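Local coordinates for protein 3-hydroxy-3-methylglutaryl-CoA lyase (Acinetobacter baumannii, PDB 6NDS) that is a lyase of the HMGL-like family, folds as a TIM barrel, and holds coenzyme A and a zinc ion, at residues Gln128-Phe133 / Val171-Lys176; Thr225-Ala230 / Arg236-Ala241. One frame throughout, in Å; residues are numbered along the deposited sequence.

In the fold
The two contacts belong to one TIM barrel and show two ways in which its outer helices are packed. Contact 1 joins two neighbouring helices to each other through aromatic rings; contact 2 presses one helix onto a strand of the barrel wall. Their centres are 25 Å apart and their nearest atoms about 11 Å apart, so they do not touch. Contact 1 lies on the side of the bound coenzyme A, with the side chain of Phe133 about 9 Å from it, and that of Tyr174 about 13 Å from the zinc ion. In contact 2 the side chain of Phe238 is about 12 Å from the zinc ion, which is bound by Asp25, His215 and His217.

Contact 1: residues Gln128-Phe133 / Val171-Lys176; sequences QSFAGF and VEHYLK
The hydroxyl of Tyr174, hydrogen-bonded to Thr149 O, also meets Phe133, whose CE2 lies 3.3 Å from Tyr174 OH. The bond satisfies the polar end of a buried side chain and ties it to strand 145-151, while the rest of its ring takes part in an aromatic cluster. Phe130 is central to that cluster. Over one of its faces lies the imidazole of His173 in an offset stack, centroids 3.8 Å apart and planes at 5°. His173 CG is turned anti to the backbone N (chi1 -161°), which sends the ring toward helix 126-140, alongside the Phe130 ring that comes the opposite way, and its CB adds a CH-pi contact to the same face. Phe130 also directs its edge at the face of Tyr174, with CZ over the ring centre and the planes at 52°. Phe133 CD2 approaches the face of Phe130 remote from His173 and lies 3.8 Å from Tyr174 CE1. Large flat side chains suit this interface because the axes of segments 128-133 and 171-176 come no closer than 11.4 Å, too far for small residues to meet. Helices 126-140 and 164-176 run nearly parallel here; beneath them Phe133 packs on Leu109 and Phe130 and Tyr174 on Leu111 of strand 106-112, Tyr174 also on Ile182 of strand 182-186.

Contact 2: residues Thr225-Ala230 / Arg236-Ala241; sequences TNVLAA and RRFDAA
In the beta-alpha-beta unit made by strand 212-216, helix 223-232 and strand 237-240, Phe238 of the last strand meets Val227 and Ala230 of the helix. Val227 supplies a methyl group to the ring face: CG1 sits over its centre, 3.9 Å from the centroid and 13° off the normal, a CH-pi contact. The torsion that sets CG1 anti to the backbone N (chi1 169°) leaves CG2 also within range, 3.9 Å from Phe238 CD1. Ala230, one helical turn further on, comes instead at the rim, its CB in the ring plane and 3.8 Å from Phe238 CE1. The main chain takes part as well, since Val227 O lies 3.7 Å from Phe238 CZ. A branched residue thus covers the face, and a short one lets the helix come close at the edge.

This is the layering of a TIM barrel, in which strand side chains alternate between the surrounding helices and the interior. Phe238 faces outward, where Leu16 and Leu214 also touch it. The next residue, Asp239, has its side chain on the other side of the strand and hydrogen-bonds through OD2 to ND1 of the zinc ligand His215, a second-shell contact that may orient that imidazole. Backbone bonds from Phe238 to Val17 and Gln19, and from Arg237 and Asp239 to Leu214, set the strand between 17-20 and 212-216. Val227 also packs on Leu263 and Met266 of helix 260-270, while Thr225 OG1 hydrogen-bonds to Thr225 OG1 of the second subunit.

Contact 1: residues Gln128-Phe133 / Val171-Lys176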
ATOM      1  N   GLN A 128      16.879   3.677  31.767  1.00 28.00           N
ATOM      2  CA  GLN A 128      18.055   4.505  31.512  1.00 31.82           C
ATOM      3  C   GLN A 128      17.757   5.578  30.479  1.00 28.69           C
ATOM      4  O   GLN A 128      18.242   6.707  30.599  1.00 29.31           O
ATOM      5  CB  GLN A 128      19.229   3.641  31.061  1.00 28.38           C
ATOM      6  CG  GLN A 128      19.771   2.749  32.165  1.00 30.19           C
ATOM      7  CD  GLN A 128      20.804   1.751  31.676  1.00 46.41           C
ATOM      8  OE1 GLN A 128      20.568   1.008  30.726  1.00 46.37           O
ATOM      9  NE2 GLN A 128      21.957   1.726  32.335  1.00 47.02           N
ATOM     10  N   SER A 129      16.968   5.246  29.453  1.00 25.38           N
ATOM     11  CA  SER A 129      16.572   6.260  28.479  1.00 28.53           C
ATOM     12  C   SER A 129      15.831   7.402  29.165  1.00 26.34           C
ATOM     13  O   SER A 129      16.119   8.581  28.924  1.00 25.79           O
ATOM     14  CB  SER A 129      15.708   5.632  27.382  1.00 26.03           C
ATOM     15  OG  SER A 129      16.511   4.956  26.418  1.00 25.84           O
ATOM     16  N   PHE A 130      14.890   7.069  30.054  1.00 26.02           N
ATOM     17  CA  PHE A 130      14.121   8.126  30.702  1.00 29.09           C
ATOM     18  C   PHE A 130      14.941   8.881  31.738  1.00 29.30           C
ATOM     19  O   PHE A 130      14.676  10.067  31.981  1.00 32.81           O
ATOM     20  CB  PHE A 130      12.837   7.560  31.310  1.00 30.24           C
ATOM     21  CG  PHE A 130      11.613   7.864  30.485  1.00 28.00           C
ATOM     22  CD1 PHE A 130      11.056   9.134  30.500  1.00 34.84           C
ATOM     23  CD2 PHE A 130      11.042   6.898  29.674  1.00 32.95           C
ATOM     24  CE1 PHE A 130       9.947   9.436  29.728  1.00 30.59           C
ATOM     25  CE2 PHE A 130       9.931   7.194  28.896  1.00 34.19           C
ATOM     26  CZ  PHE A 130       9.381   8.461  28.927  1.00 31.51           C
ATOM     27  N   ALA A 131      15.939   8.235  32.352  1.00 27.74           N
ATOM     28  CA  ALA A 131      16.871   8.978  33.194  1.00 29.03           C
ATOM     29  C   ALA A 131      17.591  10.061  32.392  1.00 32.68           C
ATOM     30  O   ALA A 131      17.782  11.183  32.877  1.00 34.48           O
ATOM     31  CB  ALA A 131      17.878   8.026  33.843  1.00 31.29           C
ATOM     32  N   GLY A 132      17.999   9.743  31.162  1.00 28.86           N
ATOM     33  CA  GLY A 132      18.591  10.766  30.315  1.00 32.04           C
ATOM     34  C   GLY A 132      17.599  11.855  29.943  1.00 30.76           C
ATOM     35  O   GLY A 132      17.925  13.046  29.979  1.00 31.94           O
ATOM     36  N   PHE A 133      16.368  11.464  29.612  1.00 28.61           N
ATOM     37  CA  PHE A 133      15.348  12.439  29.233  1.00 26.25           C
ATOM     38  C   PHE A 133      15.078  13.416  30.369  1.00 29.75           C
ATOM     39  O   PHE A 133      14.918  14.622  30.140  1.00 30.43           O
ATOM     40  CB  PHE A 133      14.058  11.724  28.838  1.00 23.74           C
ATOM     41  CG  PHE A 133      14.181  10.842  27.614  1.00 25.50           C
ATOM     42  CD1 PHE A 133      15.287  10.925  26.771  1.00 25.30           C
ATOM     43  CD2 PHE A 133      13.180   9.940  27.305  1.00 28.54           C
ATOM     44  CE1 PHE A 133      15.388  10.114  25.649  1.00 26.83           C
ATOM     45  CE2 PHE A 133      13.269   9.131  26.168  1.00 27.90           C
ATOM     46  CZ  PHE A 133      14.373   9.218  25.347  1.00 27.16           C
ATOM     47  N   VAL A 171       3.919   6.941  27.372  1.00 27.70           N
ATOM     48  CA  VAL A 171       3.341   8.236  27.014  1.00 25.57           C
ATOM     49  C   VAL A 171       3.113   9.080  28.266  1.00 29.88           C
ATOM     50  O   VAL A 171       3.455  10.269  28.310  1.00 30.03           O
ATOM     51  CB  VAL A 171       2.036   8.046  26.223  1.00 24.80           C
ATOM     52  CG1 VAL A 171       1.333   9.395  26.068  1.00 25.77           C
ATOM     53  CG2 VAL A 171       2.321   7.421  24.857  1.00 23.74           C
ATOM     54  N   GLU A 172       2.533   8.474  29.309  1.00 26.93           N
ATOM     55  CA  GLU A 172       2.283   9.216  30.543  1.00 29.61           C
ATOM     56  C   GLU A 172       3.582   9.717  31.168  1.00 30.78           C
ATOM     57  O   GLU A 172       3.619  10.808  31.753  1.00 30.93           O
ATOM     58  CB  GLU A 172       1.507   8.345  31.532  1.00 32.56           C
ATOM     59  CG  GLU A 172       0.065   8.089  31.128  1.00 41.12           C
ATOM     60  CD  GLU A 172      -0.663   7.186  32.103  1.00 61.17           C
ATOM     61  OE1 GLU A 172      -1.861   7.431  32.350  1.00 69.98           O
ATOM     62  OE2 GLU A 172      -0.040   6.235  32.624  1.00 63.45           O
ATOM     63  N   HIS A 173       4.659   8.938  31.057  1.00 30.57           N
ATOM     64  CA  HIS A 173       5.939   9.380  31.605  1.00 31.39           C
ATOM     65  C   HIS A 173       6.462  10.600  30.851  1.00 29.33           C
ATOM     66  O   HIS A 173       6.991  11.536  31.461  1.00 31.05           O
ATOM     67  CB  HIS A 173       6.949   8.233  31.556  1.00 31.89           C
ATOM     68  CG  HIS A 173       8.125   8.410  32.467  1.00 36.27           C
ATOM     69  ND1 HIS A 173       8.475   9.627  33.015  1.00 41.69           N
ATOM     70  CD2 HIS A 173       9.035   7.516  32.925  1.00 39.57           C
ATOM     71  CE1 HIS A 173       9.548   9.474  33.772  1.00 40.44           C
ATOM     72  NE2 HIS A 173       9.909   8.203  33.734  1.00 43.42           N
ATOM     73  N   TYR A 174       6.325  10.607  29.524  1.00 26.72           N
ATOM     74  CA  TYR A 174       6.654  11.804  28.759  1.00 24.27           C
ATOM     75  C   TYR A 174       5.853  13.007  29.254  1.00 29.14           C
ATOM     76  O   TYR A 174       6.404  14.097  29.454  1.00 29.47           O
ATOM     77  CB  TYR A 174       6.394  11.561  27.276  1.00 22.96           C
ATOM     78  CG  TYR A 174       7.530  10.935  26.498  1.00 24.07           C
ATOM     79  CD1 TYR A 174       8.824  11.447  26.553  1.00 25.51           C
ATOM     80  CD2 TYR A 174       7.296   9.840  25.675  1.00 23.15           C
ATOM     81  CE1 TYR A 174       9.852  10.874  25.804  1.00 21.46           C
ATOM     82  CE2 TYR A 174       8.306   9.265  24.934  1.00 21.63           C
ATOM     83  CZ  TYR A 174       9.586   9.781  25.004  1.00 22.06           C
ATOM     84  OH  TYR A 174      10.581   9.200  24.241  1.00 22.98           O
ATOM     85  N   LEU A 175       4.544  12.826  29.456  1.00 29.51           N
ATOM     86  CA  LEU A 175       3.701  13.926  29.922  1.00 32.75           C
ATOM     87  C   LEU A 175       4.153  14.428  31.284  1.00 34.08           C
ATOM     88  O   LEU A 175       4.110  15.635  31.553  1.00 37.57           O
ATOM     89  CB  LEU A 175       2.237  13.486  29.985  1.00 34.39           C
ATOM     90  CG  LEU A 175       1.342  13.788  28.773  1.00 37.25           C
ATOM     91  CD1 LEU A 175       2.044  13.522  27.474  1.00 37.83           C
ATOM     92  CD2 LEU A 175       0.057  12.986  28.842  1.00 38.17           C
ATOM     93  N   LYS A 176       4.579  13.515  32.161  1.00 28.69           N
ATOM     94  CA  LYS A 176       5.035  13.916  33.491  1.00 29.95           C
ATOM     95  C   LYS A 176       6.251  14.829  33.412  1.00 36.33           C
ATOM     96  O   LYS A 176       6.431  15.702  34.271  1.00 35.89           O
ATOM     97  CB  LYS A 176       5.343  12.680  34.336  1.00 39.91           C
ATOM     98  CG  LYS A 176       4.115  11.865  34.703  1.00 55.46           C
ATOM     99  CD  LYS A 176       4.415  10.827  35.772  1.00 62.84           C
ATOM    100  CE  LYS A 176       3.746   9.495  35.462  1.00 59.04           C
ATOM    101  NZ  LYS A 176       4.689   8.559  34.779  1.00 46.07           N
TER

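Contact 2: residues Thr225-Ala230 / Arg236-Ala241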
ATOM      1  N   THR A 225      -3.199   2.430   4.685  1.00 16.77           N
ATOM      2  CA  THR A 225      -4.433   1.982   5.325  1.00 16.95           C
ATOM      3  C   THR A 225      -4.433   2.352   6.805  1.00 20.01           C
ATOM      4  O   THR A 225      -5.461   2.774   7.357  1.00 19.50           O
ATOM      5  CB  THR A 225      -4.603   0.477   5.124  1.00 23.01           C
ATOM      6  OG1 THR A 225      -4.496   0.189   3.719  1.00 24.83           O
ATOM      7  CG2 THR A 225      -5.948   0.025   5.613  1.00 24.84           C
ATOM      8  N   ASN A 226      -3.270   2.254   7.445  1.00 16.87           N
ATOM      9  CA  ASN A 226      -3.162   2.646   8.848  1.00 16.77           C
ATOM     10  C   ASN A 226      -3.277   4.157   9.025  1.00 14.66           C
ATOM     11  O   ASN A 226      -3.823   4.621  10.036  1.00 18.27           O
ATOM     12  CB  ASN A 226      -1.839   2.136   9.433  1.00 17.12           C
ATOM     13  CG  ASN A 226      -1.816   0.640   9.615  1.00 15.50           C
ATOM     14  OD1 ASN A 226      -2.857  -0.002   9.823  1.00 18.29           O
ATOM     15  ND2 ASN A 226      -0.603   0.045   9.575  1.00 18.90           N
ATOM     16  N   VAL A 227      -2.718   4.946   8.096  1.00 16.00           N
ATOM     17  CA  VAL A 227      -2.910   6.399   8.143  1.00 14.48           C
ATOM     18  C   VAL A 227      -4.391   6.734   8.115  1.00 19.02           C
ATOM     19  O   VAL A 227      -4.877   7.533   8.922  1.00 17.68           O
ATOM     20  CB  VAL A 227      -2.184   7.094   6.975  1.00 16.10           C
ATOM     21  CG1 VAL A 227      -2.627   8.573   6.886  1.00 16.93           C
ATOM     22  CG2 VAL A 227      -0.693   6.996   7.179  1.00 18.19           C
ATOM     23  N   LEU A 228      -5.118   6.179   7.145  1.00 17.80           N
ATOM     24  CA  LEU A 228      -6.530   6.529   7.010  1.00 19.89           C
ATOM     25  C   LEU A 228      -7.326   6.069   8.227  1.00 19.73           C
ATOM     26  O   LEU A 228      -8.233   6.775   8.688  1.00 20.97           O
ATOM     27  CB  LEU A 228      -7.091   5.936   5.709  1.00 17.76           C
ATOM     28  CG  LEU A 228      -8.407   6.539   5.202  1.00 29.45           C
ATOM     29  CD1 LEU A 228      -8.279   8.043   5.038  1.00 27.61           C
ATOM     30  CD2 LEU A 228      -8.814   5.884   3.881  1.00 23.87           C
ATOM     31  N   ALA A 229      -6.995   4.896   8.778  1.00 18.13           N
ATOM     32  CA  ALA A 229      -7.676   4.434   9.987  1.00 20.85           C
ATOM     33  C   ALA A 229      -7.431   5.379  11.158  1.00 25.34           C
ATOM     34  O   ALA A 229      -8.359   5.686  11.919  1.00 23.09           O
ATOM     35  CB  ALA A 229      -7.234   3.017  10.357  1.00 22.30           C
ATOM     36  N   ALA A 230      -6.187   5.839  11.328  1.00 19.38           N
ATOM     37  CA  ALA A 230      -5.887   6.805  12.387  1.00 20.04           C
ATOM     38  C   ALA A 230      -6.614   8.127  12.151  1.00 20.13           C
ATOM     39  O   ALA A 230      -7.149   8.732  13.089  1.00 19.68           O
ATOM     40  CB  ALA A 230      -4.373   7.045  12.476  1.00 17.80           C
ATOM     41  N   ARG A 236      -4.149  13.566  13.113  1.00 18.72           N
ATOM     42  CA  ARG A 236      -3.915  14.507  12.020  1.00 18.21           C
ATOM     43  C   ARG A 236      -2.457  14.696  11.621  1.00 17.93           C
ATOM     44  O   ARG A 236      -2.212  15.143  10.494  1.00 20.99           O
ATOM     45  CB  ARG A 236      -4.510  15.886  12.368  1.00 19.49           C
ATOM     46  CG  ARG A 236      -6.031  15.870  12.547  1.00 22.07           C
ATOM     47  CD  ARG A 236      -6.714  15.629  11.203  1.00 20.19           C
ATOM     48  NE  ARG A 236      -8.175  15.702  11.260  1.00 19.98           N
ATOM     49  CZ  ARG A 236      -8.978  14.651  11.441  1.00 20.81           C
ATOM     50  NH1 ARG A 236      -8.461  13.439  11.621  1.00 19.78           N
ATOM     51  NH2 ARG A 236     -10.302  14.805  11.446  1.00 22.64           N
ATOM     52  N   ARG A 237      -1.482  14.363  12.467  1.00 16.76           N
ATOM     53  CA  ARG A 237      -0.070  14.583  12.151  1.00 18.12           C
ATOM     54  C   ARG A 237       0.591  13.259  11.794  1.00 18.33           C
ATOM     55  O   ARG A 237       0.516  12.304  12.575  1.00 17.65           O
ATOM     56  CB  ARG A 237       0.658  15.225  13.335  1.00 18.52           C
ATOM     57  CG  ARG A 237       0.127  16.629  13.731  1.00 18.66           C
ATOM     58  CD  ARG A 237       0.752  17.191  15.022  1.00 21.26           C
ATOM     59  NE  ARG A 237       2.208  17.196  14.947  1.00 19.97           N
ATOM     60  CZ  ARG A 237       3.026  17.484  15.947  1.00 21.77           C
ATOM     61  NH1 ARG A 237       2.553  17.852  17.133  1.00 23.91           N
ATOM     62  NH2 ARG A 237       4.339  17.416  15.754  1.00 19.52           N
ATOM     63  N   PHE A 238       1.245  13.202  10.623  1.00 16.18           N
ATOM     64  CA  PHE A 238       1.807  11.944  10.127  1.00 15.47           C
ATOM     65  C   PHE A 238       3.188  12.176   9.538  1.00 16.77           C
ATOM     66  O   PHE A 238       3.366  13.086   8.726  1.00 16.45           O
ATOM     67  CB  PHE A 238       0.898  11.298   9.063  1.00 15.10           C
ATOM     68  CG  PHE A 238      -0.445  10.894   9.591  1.00 16.23           C
ATOM     69  CD1 PHE A 238      -0.647   9.614  10.079  1.00 15.91           C
ATOM     70  CD2 PHE A 238      -1.497  11.804   9.624  1.00 16.77           C
ATOM     71  CE1 PHE A 238      -1.887   9.231  10.580  1.00 16.97           C
ATOM     72  CE2 PHE A 238      -2.742  11.440  10.112  1.00 17.31           C
ATOM     73  CZ  PHE A 238      -2.950  10.151  10.590  1.00 18.17           C
ATOM     74  N   ASP A 239       4.146  11.338   9.941  1.00 15.93           N
ATOM     75  CA  ASP A 239       5.481  11.333   9.351  1.00 14.71           C
ATOM     76  C   ASP A 239       5.504  10.514   8.055  1.00 17.88           C
ATOM     77  O   ASP A 239       4.863   9.466   7.949  1.00 17.71           O
ATOM     78  CB  ASP A 239       6.505  10.730  10.315  1.00 15.21           C
ATOM     79  CG  ASP A 239       6.813  11.619  11.521  1.00 25.59           C
ATOM     80  OD1 ASP A 239       6.490  12.833  11.505  1.00 21.46           O
ATOM     81  OD2 ASP A 239       7.417  11.098  12.487  1.00 22.30           O
ATOM     82  N   ALA A 240       6.300  10.967   7.088  1.00 15.59           N
ATOM     83  CA  ALA A 240       6.466  10.243   5.829  1.00 13.40           C
ATOM     84  C   ALA A 240       7.829  10.609   5.263  1.00 15.51           C
ATOM     85  O   ALA A 240       8.405  11.631   5.627  1.00 16.92           O
ATOM     86  CB  ALA A 240       5.345  10.583   4.830  1.00 15.57           C
ATOM     87  N   ALA A 241       8.361   9.750   4.385  1.00 15.15           N
ATOM     88  CA  ALA A 241       9.660   9.994   3.756  1.00 13.62           C
ATOM     89  C   ALA A 241       9.490  10.094   2.247  1.00 17.94           C
ATOM     90  O   ALA A 241       8.807   9.260   1.634  1.00 17.81           O
ATOM     91  CB  ALA A 241      10.661   8.888   4.083  1.00 16.47           C
TER